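Local coordinates for ErfK/YbiS/YcfS/YnhG family protein (Xylanimonas cellulosilytica, PDB 4LPQ), which probably acts as a peptidoglycan L,D-transpeptidase in cell wall biogenesis, the piece here joining a putative peptidoglycan-binding domain to the catalytic domain, at residues Tyr32-Ala37 with Gln46-Ala51; Lys86-Asp91 with Ile200-Leu205; Val105-Asn110 with Met189-Asp194. All blocks are in the same frame, centred on the assembly; numbering follows the deposited sequence. Where two conformers were deposited one is given.

Contact 1: residues Tyr32-Ala37 with Gln46-Ala51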
loop_
_atom_site.group_PDB
_atom_site.type_symbol
_atom_site.label_atom_id
_atom_site.label_comp_id
_atom_site.label_asym_id
_atom_site.label_seq_id
_atom_site.Cartn_x
_atom_site.Cartn_y
_atom_site.Cartn_z
ATOM N N TYR A 32 -5.176 7.885 4.256
ATOM C CA TYR A 32 -5.164 6.555 3.674
ATOM C C TYR A 32 -5.644 6.703 2.250
ATOM O O TYR A 32 -6.653 7.347 1.997
ATOM C CB TYR A 32 -6.057 5.617 4.506
ATOM C CG TYR A 32 -5.412 5.409 5.857
ATOM C CD1 TYR A 32 -5.624 6.307 6.906
ATOM C CD2 TYR A 32 -4.504 4.383 6.101
ATOM C CE1 TYR A 32 -4.981 6.172 8.097
ATOM C CE2 TYR A 32 -3.802 4.256 7.301
ATOM C CZ TYR A 32 -4.055 5.166 8.328
ATOM O OH TYR A 32 -3.407 4.974 9.503
ATOM N N PHE A 33 -4.936 6.132 1.287
ATOM C CA PHE A 33 -5.194 6.444 -0.121
ATOM C C PHE A 33 -6.520 5.919 -0.579
ATOM O O PHE A 33 -6.785 4.713 -0.574
ATOM C CB PHE A 33 -4.104 5.809 -0.985
ATOM C CG PHE A 33 -4.289 6.129 -2.447
ATOM C CD1 PHE A 33 -3.974 7.378 -2.920
ATOM C CD2 PHE A 33 -4.911 5.267 -3.262
ATOM C CE1 PHE A 33 -4.248 7.708 -4.244
ATOM C CE2 PHE A 33 -5.141 5.563 -4.548
ATOM C CZ PHE A 33 -4.838 6.771 -5.059
ATOM N N ILE A 34 -7.355 6.861 -0.998
ATOM C CA ILE A 34 -8.703 6.605 -1.514
ATOM C C ILE A 34 -9.099 7.872 -2.284
ATOM O O ILE A 34 -8.958 9.015 -1.783
ATOM C CB ILE A 34 -9.706 6.268 -0.383
ATOM C CG1 ILE A 34 -11.019 5.739 -0.943
ATOM C CG2 ILE A 34 -9.909 7.379 0.602
ATOM C CD1 ILE A 34 -11.936 5.212 0.177
ATOM N N LEU A 35 -9.642 7.716 -3.433
ATOM C CA LEU A 35 -10.014 8.830 -4.316
ATOM C C LEU A 35 -11.449 9.319 -4.182
ATOM O O LEU A 35 -11.725 10.500 -4.435
ATOM C CB LEU A 35 -9.727 8.447 -5.779
ATOM C CG LEU A 35 -8.325 8.176 -6.171
ATOM C CD1 LEU A 35 -8.198 7.850 -7.640
ATOM C CD2 LEU A 35 -7.496 9.374 -5.840
ATOM N N LYS A 36 -12.409 8.405 -3.862
ATOM C CA LYS A 36 -13.849 8.700 -3.910
ATOM C C LYS A 36 -14.529 8.302 -2.644
ATOM O O LYS A 36 -14.315 7.216 -2.086
ATOM C CB LYS A 36 -14.493 7.827 -4.978
ATOM C CG LYS A 36 -14.231 8.194 -6.389
ATOM C CD LYS A 36 -15.342 7.688 -7.298
ATOM C CE LYS A 36 -15.455 6.181 -7.183
ATOM N NZ LYS A 36 -15.991 5.703 -8.464
ATOM N N ALA A 37 -15.324 9.208 -2.109
ATOM C CA ALA A 37 -16.247 8.897 -1.021
ATOM C C ALA A 37 -17.632 8.910 -1.627
ATOM O O ALA A 37 -18.251 9.966 -1.730
ATOM C CB ALA A 37 -16.151 9.883 0.102
ATOM N N GLN A 46 -11.516 -1.170 -0.330
ATOM C CA GLN A 46 -10.847 -2.289 0.311
ATOM C C GLN A 46 -9.394 -2.028 0.522
ATOM O O GLN A 46 -8.833 -2.356 1.591
ATOM C CB GLN A 46 -11.083 -3.572 -0.513
ATOM C CG GLN A 46 -10.511 -4.818 0.105
ATOM C CD GLN A 46 -11.341 -5.171 1.249
ATOM O OE1 GLN A 46 -12.192 -5.991 1.156
ATOM N NE2 GLN A 46 -11.062 -4.556 2.386
ATOM N N GLN A 47 -8.711 -1.511 -0.478
ATOM C CA GLN A 47 -7.293 -1.215 -0.348
ATOM C C GLN A 47 -7.038 -0.253 0.828
ATOM O O GLN A 47 -6.119 -0.443 1.600
ATOM C CB GLN A 47 -6.718 -0.634 -1.641
ATOM C CG GLN A 47 -6.670 -1.619 -2.806
ATOM C CD GLN A 47 -5.633 -2.687 -2.551
ATOM O OE1 GLN A 47 -6.013 -3.952 -2.489
ATOM N NE2 GLN A 47 -4.453 -2.319 -2.426
ATOM N N ALA A 48 -7.898 0.756 0.922
ATOM C CA ALA A 48 -7.710 1.745 1.999
ATOM C C ALA A 48 -7.983 1.186 3.376
ATOM O O ALA A 48 -7.291 1.468 4.346
ATOM C CB ALA A 48 -8.586 2.964 1.760
ATOM N N VAL A 49 -9.069 0.361 3.490
ATOM C CA VAL A 49 -9.332 -0.305 4.773
ATOM C C VAL A 49 -8.227 -1.226 5.223
ATOM O O VAL A 49 -7.852 -1.256 6.378
ATOM C CB VAL A 49 -10.718 -1.005 4.782
ATOM C CG1 VAL A 49 -10.979 -1.783 6.060
ATOM C CG2 VAL A 49 -11.840 0.024 4.586
ATOM N N TRP A 50 -7.731 -2.025 4.281
ATOM C CA TRP A 50 -6.605 -2.909 4.584
ATOM C C TRP A 50 -5.407 -2.102 5.025
ATOM O O TRP A 50 -4.739 -2.440 5.975
ATOM C CB TRP A 50 -6.280 -3.755 3.405
ATOM C CG TRP A 50 -7.229 -4.916 3.150
ATOM C CD1 TRP A 50 -8.120 -5.476 4.008
ATOM C CD2 TRP A 50 -7.336 -5.677 1.947
ATOM N NE1 TRP A 50 -8.749 -6.561 3.440
ATOM C CE2 TRP A 50 -8.304 -6.727 2.159
ATOM C CE3 TRP A 50 -6.707 -5.614 0.730
ATOM C CZ2 TRP A 50 -8.651 -7.619 1.172
ATOM C CZ3 TRP A 50 -7.025 -6.510 -0.258
ATOM C CH2 TRP A 50 -7.978 -7.502 -0.034
ATOM N N ALA A 51 -5.119 -0.969 4.333
ATOM C CA ALA A 51 -4.000 -0.120 4.764
ATOM C C ALA A 51 -4.192 0.363 6.166
ATOM O O ALA A 51 -3.265 0.442 6.952
ATOM C CB ALA A 51 -3.868 1.024 3.840
#
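Ala-48 meets the loop 32-37 with its methyl group. Its CB lies 3.4 Å from the carbonyl O of Phe-33 and 4.1 Å from CB of Ile-34. One helical turn on, Ala-51 receives the ring of Tyr-32. CD2 of Tyr-32 is 4.1 Å from CB of Ala-51, and CE2 of Tyr-32 is 3.9 Å from the carbonyl O of Ala-51. The ring reaches the helix because CG of Tyr-32 stands anti to its own carbonyl carbon (chi1 -68°). The small side chain of Ala-48 lets the backbone of Phe-33 come close, and Tyr-32 CA is 5.7 Å from Ala-48 CA.

In the next shell, the OH of Tyr-32 is hydrogen-bonded to the carbonyl O of Tyr-76, and its ring meets Phe-52 edge-to-face. Ile-34 also packs on Gln-24 and Met-28 of helix 18-30. With an alanine in place of Tyr-32, Ala-51 would probably lose the ring that packs on its CB and the carbonyl of Tyr-76 its hydroxyl partner. The loop leaves helix 18-30 and packs on helix 43-56, which it precedes. This is loop-on-helix packing in the putative peptidoglycan-binding domain, a small helical fold.

Contact 2: residues Lys86-Asp91 with Ile200-Leu205; sequences KVVEID and IGTRVL
Leu-205, with the most surface buried here, is held to Val-88 and Ile-90 by its backbone. Its N donates to Val-88 O at 2.8 Å (N-H...O 167°), and its O accepts from Ile-90 N, also at 2.8 Å. The same O of Leu-205 lies 3.2 Å from CA of Glu-89. At the base of its side chain, CB of Leu-205 packs 4.2 Å from CG1 of Val-87.

The side chains of Val-87 and Arg-203 run alongside each other in the same direction. CG1 of Val-87 is 3.9 Å from CD of Arg-203. The arginine chain runs extended from CG to NE, with CG anti to the backbone N (chi1 -173°), which lays its methylenes along the valine. Its NH2 end goes on to a salt bridge with Asp-134.

The two strands are parallel neighbours in the mixed sheet of the L,D-transpeptidase (YkuD) catalytic domain. They bring its first strand, 86-91, beside its last, 203-206. Val-87, Glu-89, Arg-203 and Leu-205 share one face of the sheet, and Val-88 and Val-204 the other.

Val-88 N completes the ladder with a bond to Arg-203 O. Where the ladder starts, a water links the strands: it donates to Lys-86 O and accepts from Arg-203 N. Ile-90 CD1 touches Val-204 CG1 at 3.9 Å, the two side chains crossing at a slant.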
loop_
_atom_site.group_PDB
_atom_site.type_symbol
_atom_site.label_atom_id
_atom_site.label_comp_id
_atom_site.label_asym_id
_atom_site.label_seq_id
_atom_site.Cartn_x
_atom_site.Cartn_y
_atom_site.Cartn_z
ATOM N N LYS A 86 11.539 14.321 0.868
ATOM C CA LYS A 86 10.550 13.395 0.340
ATOM C C LYS A 86 11.122 11.983 0.436
ATOM O O LYS A 86 12.246 11.705 -0.088
ATOM C CB LYS A 86 10.259 13.808 -1.065
ATOM C CG LYS A 86 9.276 12.862 -1.695
ATOM C CD LYS A 86 8.738 13.330 -3.023
ATOM C CE LYS A 86 7.765 14.436 -2.890
ATOM N NZ LYS A 86 7.056 14.821 -4.126
ATOM N N VAL A 87 10.367 11.072 1.062
ATOM C CA VAL A 87 10.868 9.704 1.277
ATOM C C VAL A 87 9.681 8.760 1.100
ATOM O O VAL A 87 8.593 9.052 1.570
ATOM C CB VAL A 87 11.490 9.598 2.696
ATOM C CG1 VAL A 87 12.005 8.164 2.908
ATOM C CG2 VAL A 87 12.510 10.668 2.944
ATOM N N VAL A 88 9.946 7.667 0.407
ATOM C CA VAL A 88 9.019 6.554 0.370
ATOM C C VAL A 88 9.490 5.523 1.392
ATOM O O VAL A 88 10.594 5.014 1.289
ATOM C CB VAL A 88 8.974 5.928 -1.012
ATOM C CG1 VAL A 88 8.108 4.662 -1.037
ATOM C CG2 VAL A 88 8.373 6.932 -1.982
ATOM N N GLU A 89 8.676 5.320 2.425
ATOM C CA GLU A 89 9.009 4.361 3.450
ATOM C C GLU A 89 8.133 3.137 3.256
ATOM O O GLU A 89 6.905 3.245 3.075
ATOM C CB GLU A 89 8.786 4.940 4.847
ATOM C CG GLU A 89 9.648 6.152 5.130
ATOM C CD GLU A 89 9.702 6.679 6.573
ATOM O OE1 GLU A 89 9.308 5.869 7.472
ATOM O OE2 GLU A 89 10.094 7.864 6.738
ATOM N N ILE A 90 8.724 1.939 3.368
ATOM C CA ILE A 90 7.968 0.726 3.243
ATOM C C ILE A 90 8.209 -0.077 4.515
ATOM O O ILE A 90 9.306 -0.513 4.846
ATOM C CB ILE A 90 8.429 -0.039 1.972
ATOM C CG1 ILE A 90 8.181 0.852 0.704
ATOM C CG2 ILE A 90 7.653 -1.346 1.902
ATOM C CD1 ILE A 90 8.833 0.463 -0.547
ATOM N N ASP A 91 7.101 -0.219 5.268
ATOM C CA ASP A 91 7.045 -0.972 6.502
ATOM C C ASP A 91 6.713 -2.379 6.194
ATOM O O ASP A 91 5.552 -2.690 5.886
ATOM C CB ASP A 91 6.075 -0.293 7.493
ATOM C CG ASP A 91 6.044 -0.971 8.843
ATOM O OD1 ASP A 91 6.316 -2.202 8.936
ATOM O OD2 ASP A 91 5.722 -0.233 9.815
ATOM N N ILE A 200 13.341 10.386 -10.031
ATOM C CA ILE A 200 14.610 9.736 -9.915
ATOM C C ILE A 200 15.387 10.442 -8.762
ATOM O O ILE A 200 15.426 11.674 -8.694
ATOM C CB ILE A 200 15.301 9.732 -11.313
ATOM C CG1 ILE A 200 14.418 9.037 -12.448
ATOM C CG2 ILE A 200 16.711 9.137 -11.194
ATOM C CD1 ILE A 200 14.064 7.502 -12.158
ATOM N N GLY A 201 15.989 9.641 -7.915
ATOM C CA GLY A 201 16.763 10.098 -6.796
ATOM C C GLY A 201 16.014 10.029 -5.472
ATOM O O GLY A 201 16.612 10.162 -4.405
ATOM N N THR A 202 14.686 9.836 -5.510
ATOM C CA THR A 202 13.894 9.805 -4.281
ATOM C C THR A 202 14.352 8.648 -3.406
ATOM O O THR A 202 14.390 7.490 -3.834
ATOM C CB THR A 202 12.403 9.706 -4.590
ATOM O OG1 THR A 202 11.943 10.796 -5.373
ATOM C CG2 THR A 202 11.574 9.618 -3.340
ATOM N N ARG A 203 14.542 8.944 -2.109
ATOM C CA ARG A 203 14.888 7.941 -1.118
ATOM C C ARG A 203 13.749 6.920 -0.983
ATOM O O ARG A 203 12.586 7.311 -0.806
ATOM C CB ARG A 203 15.160 8.611 0.220
ATOM C CG ARG A 203 15.690 7.738 1.325
ATOM C CD ARG A 203 15.862 8.587 2.559
ATOM N NE ARG A 203 16.503 7.851 3.609
ATOM C CZ ARG A 203 16.523 8.201 4.886
ATOM N NH1 ARG A 203 15.896 9.323 5.253
ATOM N NH2 ARG A 203 17.157 7.458 5.765
ATOM N N VAL A 204 14.128 5.672 -0.874
ATOM C CA VAL A 204 13.197 4.581 -0.623
ATOM C C VAL A 204 13.806 3.812 0.543
ATOM O O VAL A 204 14.861 3.204 0.424
ATOM C CB VAL A 204 13.010 3.612 -1.826
ATOM C CG1 VAL A 204 12.005 2.492 -1.473
ATOM C CG2 VAL A 204 12.503 4.419 -3.004
ATOM N N LEU A 205 13.118 3.841 1.691
ATOM C CA LEU A 205 13.605 3.288 2.924
ATOM C C LEU A 205 12.725 2.115 3.337
ATOM O O LEU A 205 11.526 2.357 3.535
ATOM C CB LEU A 205 13.591 4.427 3.992
ATOM C CG LEU A 205 13.959 4.108 5.364
ATOM C CD1 LEU A 205 15.402 3.703 5.442
ATOM C CD2 LEU A 205 13.712 5.345 6.273
HETATM O O HOH W 1 14.671 11.748 -1.147
#

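Contact 3: residues Val105-Asn110 with Met189-Asp194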
loop_
_atom_site.group_PDB
_atom_site.type_symbol
_atom_site.label_atom_id
_atom_site.label_comp_id
_atom_site.label_asym_id
_atom_site.label_seq_id
_atom_site.Cartn_x
_atom_site.Cartn_y
_atom_site.Cartn_z
ATOM N N VAL A 105 3.592 12.075 7.255
ATOM C CA VAL A 105 2.995 11.137 6.301
ATOM C C VAL A 105 1.997 11.899 5.473
ATOM O O VAL A 105 0.992 12.472 6.014
ATOM C CB VAL A 105 2.325 9.966 7.050
ATOM C CG1 VAL A 105 1.613 9.069 6.118
ATOM C CG2 VAL A 105 3.386 9.237 7.833
ATOM N N VAL A 106 2.143 11.820 4.171
ATOM C CA VAL A 106 1.220 12.412 3.219
ATOM C C VAL A 106 0.122 11.412 2.817
ATOM O O VAL A 106 -1.067 11.750 2.786
ATOM C CB VAL A 106 1.965 12.987 1.977
ATOM C CG1 VAL A 106 1.002 13.557 0.937
ATOM C CG2 VAL A 106 2.971 14.013 2.424
ATOM N N ARG A 107 0.557 10.171 2.556
ATOM C CA ARG A 107 -0.391 9.093 2.274
ATOM C C ARG A 107 0.129 7.798 2.803
ATOM O O ARG A 107 1.334 7.521 2.860
ATOM C CB ARG A 107 -0.705 8.831 0.753
ATOM C CG ARG A 107 -1.481 9.835 -0.025
ATOM C CD ARG A 107 -2.912 10.085 0.428
ATOM N NE ARG A 107 -3.522 11.020 -0.509
ATOM C CZ ARG A 107 -3.350 12.348 -0.432
ATOM N NH1 ARG A 107 -2.603 12.903 0.505
ATOM N NH2 ARG A 107 -3.844 13.154 -1.343
ATOM N N ILE A 108 -0.837 6.959 3.202
ATOM C CA ILE A 108 -0.600 5.573 3.552
ATOM C C ILE A 108 -1.245 4.726 2.451
ATOM O O ILE A 108 -2.452 4.908 2.206
ATOM C CB ILE A 108 -1.200 5.183 4.925
ATOM C CG1 ILE A 108 -0.779 6.113 6.045
ATOM C CG2 ILE A 108 -0.812 3.718 5.222
ATOM C CD1 ILE A 108 -1.672 7.278 6.280
ATOM N N ILE A 109 -0.477 3.783 1.882
ATOM C CA ILE A 109 -0.914 3.014 0.734
ATOM C C ILE A 109 -0.787 1.527 1.073
ATOM O O ILE A 109 0.298 1.108 1.557
ATOM C CB ILE A 109 -0.088 3.439 -0.506
ATOM C CG1 ILE A 109 -0.494 4.824 -0.954
ATOM C CG2 ILE A 109 -0.254 2.466 -1.649
ATOM C CD1 ILE A 109 0.519 5.525 -1.824
ATOM N N ASN A 110 -1.855 0.745 0.789
ATOM C CA ASN A 110 -1.724 -0.690 0.982
ATOM C C ASN A 110 -0.674 -1.257 0.024
ATOM O O ASN A 110 -0.627 -0.957 -1.152
ATOM C CB ASN A 110 -3.076 -1.322 0.691
ATOM C CG ASN A 110 -3.104 -2.812 0.970
ATOM O OD1 ASN A 110 -2.768 -3.218 2.073
ATOM N ND2 ASN A 110 -3.475 -3.595 -0.040
HETATM N N MSE A 189 -0.196 3.973 -7.592
HETATM C CA MSE A 189 1.047 4.162 -8.357
HETATM C C MSE A 189 0.891 5.451 -9.211
HETATM O O MSE A 189 1.841 6.234 -9.274
HETATM C CB MSE A 189 1.332 2.941 -9.227
HETATM C CG MSE A 189 2.785 2.938 -9.630
HETATM SE SE MSE A 189 3.919 2.483 -8.057
HETATM C CE MSE A 189 5.540 3.400 -8.564
ATOM N N ASN A 190 -0.263 5.669 -9.818
ATOM C CA ASN A 190 -0.481 6.834 -10.614
ATOM C C ASN A 190 -0.384 8.092 -9.773
ATOM O O ASN A 190 0.206 9.098 -10.208
ATOM C CB ASN A 190 -1.834 6.767 -11.359
ATOM C CG ASN A 190 -1.895 5.667 -12.400
ATOM O OD1 ASN A 190 -0.892 5.225 -12.944
ATOM N ND2 ASN A 190 -3.125 5.256 -12.692
ATOM N N TRP A 191 -0.920 8.024 -8.572
ATOM C CA TRP A 191 -0.839 9.118 -7.642
ATOM C C TRP A 191 0.625 9.446 -7.292
ATOM O O TRP A 191 1.049 10.630 -7.337
ATOM C CB TRP A 191 -1.691 8.917 -6.408
ATOM C CG TRP A 191 -1.631 10.028 -5.422
ATOM C CD1 TRP A 191 -2.375 11.175 -5.481
ATOM C CD2 TRP A 191 -0.714 10.190 -4.324
ATOM N NE1 TRP A 191 -1.985 12.027 -4.445
ATOM C CE2 TRP A 191 -0.963 11.447 -3.735
ATOM C CE3 TRP A 191 0.277 9.379 -3.761
ATOM C CZ2 TRP A 191 -0.231 11.918 -2.648
ATOM C CZ3 TRP A 191 1.005 9.828 -2.691
ATOM C CH2 TRP A 191 0.746 11.097 -2.098
ATOM N N LEU A 192 1.419 8.437 -6.961
ATOM C CA LEU A 192 2.834 8.597 -6.675
ATOM C C LEU A 192 3.534 9.260 -7.840
ATOM O O LEU A 192 4.318 10.190 -7.620
ATOM C CB LEU A 192 3.451 7.245 -6.374
ATOM C CG LEU A 192 3.072 6.624 -5.034
ATOM C CD1 LEU A 192 3.537 5.169 -4.962
ATOM C CD2 LEU A 192 3.593 7.418 -3.861
ATOM N N TRP A 193 3.303 8.812 -9.094
ATOM C CA TRP A 193 3.947 9.365 -10.244
ATOM C C TRP A 193 3.538 10.788 -10.529
ATOM O O TRP A 193 4.363 11.666 -10.808
ATOM C CB TRP A 193 3.713 8.502 -11.465
ATOM C CG TRP A 193 4.556 7.363 -11.719
ATOM C CD1 TRP A 193 4.472 6.112 -11.083
ATOM C CD2 TRP A 193 5.538 7.225 -12.761
ATOM N NE1 TRP A 193 5.351 5.253 -11.660
ATOM C CE2 TRP A 193 6.022 5.883 -12.690
ATOM C CE3 TRP A 193 6.024 8.040 -13.744
ATOM C CZ2 TRP A 193 6.928 5.367 -13.580
ATOM C CZ3 TRP A 193 6.931 7.543 -14.603
ATOM C CH2 TRP A 193 7.364 6.201 -14.549
ATOM N N ASP A 194 2.224 10.998 -10.602
ATOM C CA ASP A 194 1.638 12.130 -11.333
ATOM C C ASP A 194 1.167 13.263 -10.452
ATOM O O ASP A 194 1.114 14.368 -10.873
ATOM C CB ASP A 194 0.498 11.674 -12.222
ATOM C CG ASP A 194 0.862 10.672 -13.269
ATOM O OD1 ASP A 194 2.028 10.647 -13.705
ATOM O OD2 ASP A 194 -0.079 9.867 -13.617
#
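Val-106, Arg-107 and Ile-109 meet Trp-191 and Leu-192 where helix 186-196 packs against strand 104-110 of the catalytic-domain sheet. The helix runs roughly antiparallel to the strand, at 146°, and the axes of the two segments come no nearer than 11.0 Å. Large side chains bridge that distance.

The strand carries a classic beta bulge. Val-106 and Arg-107 both face Ala-99 on strand 96-101, and both side chains set out toward the helix. Val-106 comes to the edge of the indole, near its plane, and its CG1 is 3.9 Å from CH2 of Trp-191.

Arg-107 covers one face of the same ring. The conformer described is one of two, so the detail of this side chain is less certain. Its CG makes a CH-pi contact, 3.6 Å from the centroid of the six-membered ring and 24° off the ring normal. The chain bends at chi2, which turns the guanidinium back along the ring. CZ2 of Trp-191 lies over the centre of the guanidinium face, and the two planes are 31° apart. NH1 of Arg-107 donates to Val-106 O at 3.0 Å, coming from above the carbonyl plane.

The indole is further held by stacking with Trp-196 and by the ring of Phe-33. It projects from the helix with CG anti to the backbone N. Further along the strand, Ile-109 has its CD1 4.3 Å from CE3 of Trp-191. That methyl also reaches Leu-192 tip to tip, its CD1 lying 4.1 Å from CD2 of Leu-192.

From the N terminus, contact 1 comes first. It folds the loop after helix 18-30 onto helix 43-56, closing a short turn in the putative peptidoglycan-binding domain. Contact 2 then opens with the first strand of the catalytic domain and closes near the C terminus, spanning almost the whole domain. Contact 3 opens and closes within that span, so it sits inside contact 2, and neither crosses contact 1. Contacts 2 and 3 reach the same sheet, their centres about 11 Å apart. Contact 3 also touches contact 1: Phe-33 N lies 2.9 Å from Ile-108 O, a probable hydrogen bond, and Phe-33 packs on Trp-191. Strand 104-110 thus joins the two domains.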